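Local coordinates for myosin-I heavy chain (Dictyostelium discoideum, PDB 5EJR), which is an actin-based motor with ATPase activity involved in early phagocytosis and adhesion, represented here by its C-terminal MyTH4-FERM tail, at residues T195-Q198 with S199-N203; I131-L134 with S135-F138; A86-V89 with I90-I93. All coordinates share one frame; numbering follows the deposited sequence.

Contact 1 of 3, residues T195-Q198 with S199-N203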
loop_
_atom_site.group_PDB
_atom_site.type_symbol
_atom_site.label_atom_id
_atom_site.label_comp_id
_atom_site.label_asym_id
_atom_site.label_seq_id
_atom_site.Cartn_x
_atom_site.Cartn_y
_atom_site.Cartn_z
ATOM N N THR A 195 8.579 7.843 -5.539
ATOM C CA THR A 195 9.506 6.848 -4.974
ATOM C C THR A 195 9.820 5.766 -6.008
ATOM O O THR A 195 10.997 5.458 -6.231
ATOM C CB THR A 195 8.919 6.245 -3.675
ATOM O OG1 THR A 195 8.846 7.286 -2.710
ATOM C CG2 THR A 195 9.758 5.086 -3.110
ATOM N N GLU A 196 8.768 5.163 -6.606
ATOM C CA GLU A 196 8.916 4.113 -7.621
ATOM C C GLU A 196 9.646 4.658 -8.840
ATOM O O GLU A 196 10.372 3.915 -9.493
ATOM C CB GLU A 196 7.556 3.589 -8.077
ATOM C CG GLU A 196 7.677 2.328 -8.925
ATOM C CD GLU A 196 6.381 1.668 -9.323
ATOM O OE1 GLU A 196 5.322 2.096 -8.812
ATOM O OE2 GLU A 196 6.423 0.711 -10.131
ATOM N N ILE A 197 9.416 5.944 -9.156
ATOM C CA ILE A 197 10.023 6.598 -10.313
ATOM C C ILE A 197 11.537 6.693 -10.106
ATOM O O ILE A 197 12.285 6.196 -10.944
ATOM C CB ILE A 197 9.320 7.954 -10.635
ATOM C CG1 ILE A 197 7.929 7.688 -11.275
ATOM C CG2 ILE A 197 10.174 8.816 -11.574
ATOM C CD1 ILE A 197 6.886 8.870 -11.178
ATOM N N GLN A 198 11.964 7.256 -8.967
ATOM C CA GLN A 198 13.364 7.412 -8.603
ATOM C C GLN A 198 14.096 6.082 -8.499
ATOM O O GLN A 198 15.201 5.945 -9.035
ATOM C CB GLN A 198 13.517 8.244 -7.327
ATOM C CG GLN A 198 14.952 8.747 -7.073
ATOM C CD GLN A 198 15.576 9.379 -8.300
ATOM O OE1 GLN A 198 15.198 10.476 -8.732
ATOM N NE2 GLN A 198 16.518 8.676 -8.908
ATOM N N SER A 199 13.468 5.094 -7.859
ATOM C CA SER A 199 14.050 3.764 -7.727
ATOM C C SER A 199 14.319 3.147 -9.095
ATOM O O SER A 199 15.441 2.697 -9.339
ATOM C CB SER A 199 13.191 2.878 -6.832
ATOM O OG SER A 199 13.307 3.365 -5.501
ATOM N N PHE A 200 13.347 3.252 -10.023
ATOM C CA PHE A 200 13.479 2.750 -11.391
ATOM C C PHE A 200 14.678 3.415 -12.135
ATOM O O PHE A 200 15.463 2.730 -12.790
ATOM C CB PHE A 200 12.162 2.975 -12.166
ATOM C CG PHE A 200 12.286 2.765 -13.655
ATOM C CD1 PHE A 200 12.477 1.493 -14.182
ATOM C CD2 PHE A 200 12.183 3.836 -14.534
ATOM C CE1 PHE A 200 12.588 1.303 -15.557
ATOM C CE2 PHE A 200 12.293 3.642 -15.906
ATOM C CZ PHE A 200 12.483 2.378 -16.408
ATOM N N ARG A 201 14.787 4.737 -12.008
ATOM C CA ARG A 201 15.818 5.570 -12.598
ATOM C C ARG A 201 17.208 5.218 -12.091
ATOM O O ARG A 201 18.082 4.919 -12.907
ATOM C CB ARG A 201 15.495 7.052 -12.366
ATOM C CG ARG A 201 14.511 7.555 -13.389
ATOM C CD ARG A 201 13.966 8.923 -13.043
ATOM N NE ARG A 201 12.937 9.286 -14.011
ATOM C CZ ARG A 201 12.245 10.413 -13.995
ATOM N NH1 ARG A 201 12.433 11.304 -13.029
ATOM N NH2 ARG A 201 11.334 10.649 -14.924
ATOM N N SER A 202 17.403 5.193 -10.750
ATOM C CA SER A 202 18.704 4.856 -10.173
ATOM C C SER A 202 19.085 3.375 -10.390
ATOM O O SER A 202 20.277 3.082 -10.489
ATOM C CB SER A 202 18.804 5.288 -8.714
ATOM O OG SER A 202 17.792 4.720 -7.904
ATOM N N ASN A 203 18.107 2.464 -10.558
ATOM C CA ASN A 203 18.424 1.066 -10.863
ATOM C C ASN A 203 18.929 0.923 -12.324
ATOM O O ASN A 203 19.768 0.065 -12.593
ATOM C CB ASN A 203 17.256 0.126 -10.571
ATOM C CG ASN A 203 17.527 -1.318 -10.927
ATOM O OD1 ASN A 203 18.137 -2.075 -10.163
ATOM N ND2 ASN A 203 17.107 -1.727 -12.119
HETATM O O HOH W 1 13.201 5.918 -4.463
HETATM O O HOH W 2 12.932 11.018 -10.266
#
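I197 and R201 lie side by side, one turn apart on helix 194-205, and point the same way. The apolar part of the contact is a methyl group over a flat cation. I197 CG2 sits over the centre of the R201 guanidinium, 3.6 Å from R201 CZ. The first torsion of I197 (chi1 -74°) and the extended R201 chain bring them together. CG2 of I197 stands opposite its own backbone N, and the R201 chain runs straight from CG to NE. The methyl therefore covers one face of the guanidinium and leaves its N-H groups to polar partners.

Among those partners are a carboxylate and a water. R201 NH2 forms a salt bridge with E129 of helix 121-137. NH1 reaches back to Q198 through a water, which accepts from R201 NH1 at 2.8 Å and donates to Q198 OE1 at 2.8 Å. The Q198 chain bends at its second torsion. Its amide plane is turned 69° from the guanidinium plane.

A second water links S199 to the turn before it. It donates to T195 O at 2.9 Å and also bonds S199 OG at 2.8 Å.

The backbone bonds are those of a regular alpha helix. S199 N donates to T195 O, F200 N to E196 O and R201 N to I197 O. S202 N to Q198 O is nearly straight, at 2.9 Å with an N-H...O angle of 176°.

The helix belongs to the MyTH4 part of the tail. E196 forms a salt bridge with R188. The F200 ring stacks on Y132 and meets F133 edge-to-face, both on helix 121-137. I197 and R201 rest on W74 of helix 58-75, while E196 and S199 touch Y275 of helix 274-283.

Contact 2 of 3, residues I131-L134 with S135-F138; sequences IYFL and SITF
Y132 and I136 meet face to methyl in a buried part of helix 121-137, in the alpha-helical MyTH4 domain. I136 CG2 lies over one face of the Y132 ring as a CH-pi contact, 4.2 Å from the ring centroid and 28° off its normal. The other branch of I136 goes to F133. These two side chains run alongside each other, and I136 CD1 comes to the edge of the F133 ring, 3.7 Å from F133 CD1. A first torsion of 54° places I136 CG1 between the backbone N and the carbonyl carbon, and this divides the two branches between the two rings. With an alanine here both branches go, and this is likely to open a gap beside F133 and leave the Y132 face without its methyl.

Y132 CD2 stands above one face of the F133 ring, toward its rim.

L134 and F138 cross at a slant, and L134 CD2 approaches F138 CZ at 3.6 Å. L134 also packs on I107 and Y108 of helix 104-113, and F138 on R104.

Hydroxyls bond back to the helix backbone. S135 OG donates to Y132 O at 2.7 Å, and that oxygen also accepts from I136 N. Two N-H groups share L134 O. F138 N reaches it at 3.0 Å, nearly along the C=O axis, while T137 N comes from above the carbonyl plane. One turn back, T137 OG1 donates to F133 O at 2.8 Å.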
loop_
_atom_site.group_PDB
_atom_site.type_symbol
_atom_site.label_atom_id
_atom_site.label_comp_id
_atom_site.label_asym_id
_atom_site.label_seq_id
_atom_site.Cartn_x
_atom_site.Cartn_y
_atom_site.Cartn_z
ATOM N N ILE A 131 6.399 4.487 -21.436
ATOM C CA ILE A 131 6.111 3.202 -22.095
ATOM C C ILE A 131 6.395 2.046 -21.124
ATOM O O ILE A 131 5.623 1.079 -21.056
ATOM C CB ILE A 131 6.871 3.065 -23.438
ATOM C CG1 ILE A 131 6.296 4.059 -24.482
ATOM C CG2 ILE A 131 6.825 1.632 -23.954
ATOM C CD1 ILE A 131 7.185 4.332 -25.724
ATOM N N TYR A 132 7.495 2.164 -20.358
ATOM C CA TYR A 132 7.843 1.160 -19.349
ATOM C C TYR A 132 6.711 1.013 -18.319
ATOM O O TYR A 132 6.297 -0.110 -18.023
ATOM C CB TYR A 132 9.155 1.537 -18.639
ATOM C CG TYR A 132 9.362 0.750 -17.364
ATOM C CD1 TYR A 132 9.802 -0.569 -17.401
ATOM C CD2 TYR A 132 9.062 1.305 -16.121
ATOM C CE1 TYR A 132 9.953 -1.317 -16.235
ATOM C CE2 TYR A 132 9.200 0.562 -14.945
ATOM C CZ TYR A 132 9.660 -0.743 -15.008
ATOM O OH TYR A 132 9.831 -1.481 -13.858
ATOM N N PHE A 133 6.246 2.152 -17.763
ATOM C CA PHE A 133 5.198 2.213 -16.738
ATOM C C PHE A 133 3.834 1.797 -17.275
ATOM O O PHE A 133 3.020 1.269 -16.513
ATOM C CB PHE A 133 5.167 3.578 -16.038
ATOM C CG PHE A 133 6.338 3.823 -15.107
ATOM C CD1 PHE A 133 6.603 2.960 -14.051
ATOM C CD2 PHE A 133 7.147 4.945 -15.260
ATOM C CE1 PHE A 133 7.689 3.190 -13.188
ATOM C CE2 PHE A 133 8.234 5.175 -14.400
ATOM C CZ PHE A 133 8.501 4.293 -13.372
ATOM N N LEU A 134 3.606 1.919 -18.602
ATOM C CA LEU A 134 2.375 1.412 -19.195
ATOM C C LEU A 134 2.524 -0.100 -19.300
ATOM O O LEU A 134 1.597 -0.834 -18.936
ATOM C CB LEU A 134 2.116 1.973 -20.617
ATOM C CG LEU A 134 1.880 3.466 -20.789
ATOM C CD1 LEU A 134 1.940 3.844 -22.264
ATOM C CD2 LEU A 134 0.542 3.888 -20.217
ATOM N N SER A 135 3.684 -0.571 -19.811
ATOM C CA SER A 135 3.942 -2.003 -20.031
ATOM C C SER A 135 3.902 -2.855 -18.746
ATOM O O SER A 135 3.613 -4.042 -18.832
ATOM C CB SER A 135 5.251 -2.220 -20.787
ATOM O OG SER A 135 6.367 -1.934 -19.961
ATOM N N ILE A 136 4.182 -2.257 -17.574
ATOM C CA ILE A 136 4.097 -3.001 -16.313
ATOM C C ILE A 136 2.627 -3.144 -15.846
ATOM O O ILE A 136 2.311 -4.098 -15.132
ATOM C CB ILE A 136 5.035 -2.472 -15.188
ATOM C CG1 ILE A 136 4.839 -0.978 -14.916
ATOM C CG2 ILE A 136 6.505 -2.813 -15.485
ATOM C CD1 ILE A 136 5.400 -0.467 -13.582
ATOM N N THR A 137 1.727 -2.233 -16.310
ATOM C CA THR A 137 0.309 -2.191 -15.922
ATOM C C THR A 137 -0.633 -2.993 -16.844
ATOM O O THR A 137 -1.283 -3.934 -16.392
ATOM C CB THR A 137 -0.141 -0.736 -15.780
ATOM O OG1 THR A 137 0.937 -0.000 -15.212
ATOM C CG2 THR A 137 -1.373 -0.590 -14.876
ATOM N N PHE A 138 -0.746 -2.592 -18.109
ATOM C CA PHE A 138 -1.661 -3.233 -19.052
ATOM C C PHE A 138 -1.002 -3.435 -20.401
ATOM O O PHE A 138 -0.070 -2.726 -20.772
ATOM C CB PHE A 138 -2.990 -2.434 -19.183
ATOM C CG PHE A 138 -2.814 -0.947 -19.359
ATOM C CD1 PHE A 138 -2.472 -0.410 -20.598
ATOM C CD2 PHE A 138 -2.919 -0.089 -18.277
ATOM C CE1 PHE A 138 -2.252 0.960 -20.749
ATOM C CE2 PHE A 138 -2.705 1.283 -18.430
ATOM C CZ PHE A 138 -2.367 1.797 -19.665
#

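Contact 3 of 3, residues A86-V89 with I90-I93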
loop_
_atom_site.group_PDB
_atom_site.type_symbol
_atom_site.label_atom_id
_atom_site.label_comp_id
_atom_site.label_asym_id
_atom_site.label_seq_id
_atom_site.Cartn_x
_atom_site.Cartn_y
_atom_site.Cartn_z
ATOM N N ALA A 86 4.839 15.540 -11.444
ATOM C CA ALA A 86 5.098 14.518 -12.465
ATOM C C ALA A 86 4.536 13.127 -12.090
ATOM O O ALA A 86 3.979 12.451 -12.961
ATOM C CB ALA A 86 6.588 14.426 -12.750
ATOM N N SER A 87 4.668 12.704 -10.799
ATOM C CA SER A 87 4.146 11.397 -10.371
ATOM C C SER A 87 2.625 11.359 -10.471
ATOM O O SER A 87 2.065 10.388 -10.986
ATOM C CB SER A 87 4.622 11.033 -8.967
ATOM O OG SER A 87 4.199 11.969 -7.992
ATOM N N LEU A 88 1.976 12.448 -10.040
ATOM C CA LEU A 88 0.524 12.668 -10.087
ATOM C C LEU A 88 0.033 12.674 -11.541
ATOM O O LEU A 88 -1.022 12.110 -11.829
ATOM C CB LEU A 88 0.190 14.004 -9.405
ATOM C CG LEU A 88 -0.443 13.961 -8.000
ATOM C CD1 LEU A 88 0.340 13.081 -7.037
ATOM C CD2 LEU A 88 -0.581 15.366 -7.419
ATOM N N VAL A 89 0.849 13.226 -12.468
ATOM C CA VAL A 89 0.503 13.292 -13.899
ATOM C C VAL A 89 0.507 11.898 -14.526
ATOM O O VAL A 89 -0.484 11.516 -15.149
ATOM C CB VAL A 89 1.373 14.331 -14.665
ATOM C CG1 VAL A 89 1.262 14.153 -16.178
ATOM C CG2 VAL A 89 0.990 15.751 -14.270
ATOM N N ILE A 90 1.586 11.118 -14.329
ATOM C CA ILE A 90 1.663 9.758 -14.867
ATOM C C ILE A 90 0.624 8.827 -14.187
ATOM O O ILE A 90 0.092 7.956 -14.860
ATOM C CB ILE A 90 3.113 9.192 -14.853
ATOM C CG1 ILE A 90 3.223 7.892 -15.692
ATOM C CG2 ILE A 90 3.661 9.026 -13.430
ATOM C CD1 ILE A 90 4.698 7.492 -16.096
ATOM N N GLN A 91 0.308 9.031 -12.885
ATOM C CA GLN A 91 -0.731 8.236 -12.208
ATOM C C GLN A 91 -2.096 8.428 -12.911
ATOM O O GLN A 91 -2.808 7.451 -13.125
ATOM C CB GLN A 91 -0.828 8.611 -10.730
ATOM C CG GLN A 91 0.188 7.858 -9.876
ATOM C CD GLN A 91 0.479 8.590 -8.598
ATOM O OE1 GLN A 91 -0.400 9.187 -7.969
ATOM N NE2 GLN A 91 1.730 8.593 -8.201
ATOM N N SER A 92 -2.403 9.679 -13.340
ATOM C CA SER A 92 -3.614 10.045 -14.096
ATOM C C SER A 92 -3.670 9.282 -15.424
ATOM O O SER A 92 -4.692 8.661 -15.721
ATOM C CB SER A 92 -3.657 11.551 -14.341
ATOM O OG SER A 92 -4.815 11.913 -15.073
ATOM N N ILE A 93 -2.533 9.265 -16.182
ATOM C CA ILE A 93 -2.393 8.583 -17.469
ATOM C C ILE A 93 -2.627 7.103 -17.331
ATOM O O ILE A 93 -3.364 6.535 -18.133
ATOM C CB ILE A 93 -1.023 8.884 -18.153
ATOM C CG1 ILE A 93 -0.842 10.395 -18.423
ATOM C CG2 ILE A 93 -0.836 8.066 -19.455
ATOM C CD1 ILE A 93 0.597 10.833 -18.699
#
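The extended Q91 side chain lies alongside S87, one turn earlier. Both lie in the first turns of helix 86-99, an alpha helix of the MyTH4 part of the tail. Q91 CG stands opposite its own carbonyl carbon (chi1 -85°). It therefore passes 3.3 Å from S87 O, and the amide lies beside the S87 side chain. Q91 NE2 is also 3.3 Å from S87 O, but the angle is poor and this is not a hydrogen bond. NE2 has its partners outside the two segments. L88 CD1 comes within 4.1 Å of Q91 OE1.

The I90 methyl CG2 also approaches S87 O, at 3.2 Å. V89 and I93 make a looser apolar pair, with V89 CG1 and I93 CD1 4.2 Å apart.

The backbone beneath is regular. Q91 N donates to S87 O, S92 N to L88 O and I93 N to V89 O. The straightest of the four bonds is the first along the chain, where I90 N meets A86 O at 3.1 Å with an N-H...O angle of 170°.

Partners further out pack the apolar side chains and hold the polar ends. I90 is packed between W74 of helix 58-75, L130 and F133 of helix 121-137, and I197 of helix 194-205. I93 touches N67, E70 and L130. S92 OG bonds to E70 of helix 58-75. Q91 NE2 donates to P192 O and to E282 of helix 274-283. That helix belongs to the FERM part, so the bonds to E282 join the MyTH4 part to the FERM part. A single carboxylate oxygen, E282 OE1, is shared by S87 OG and Q91 NE2.

Overall arrangement
From the N terminus the order is contact 3 on helix 86-99, contact 2 on helix 121-137 and contact 1 on helix 194-205. Each is a local contact along one helix, contact 2 running on into the loop at F138. None closes a long loop, and none nests in or crosses another. Their centres are 13 to 15 Å apart. The three helices meet through side chains. F133 CD2 packs on I90 CD1 at 3.6 Å, joining contacts 2 and 3. I197 CD1 packs on I90 CG2 at 3.9 Å, joining contacts 1 and 3. I197 CG1 lies 4.0 Å from F133 CE2, joining contacts 1 and 2. Together they tie three helices of the MyTH4 domain into one packed group.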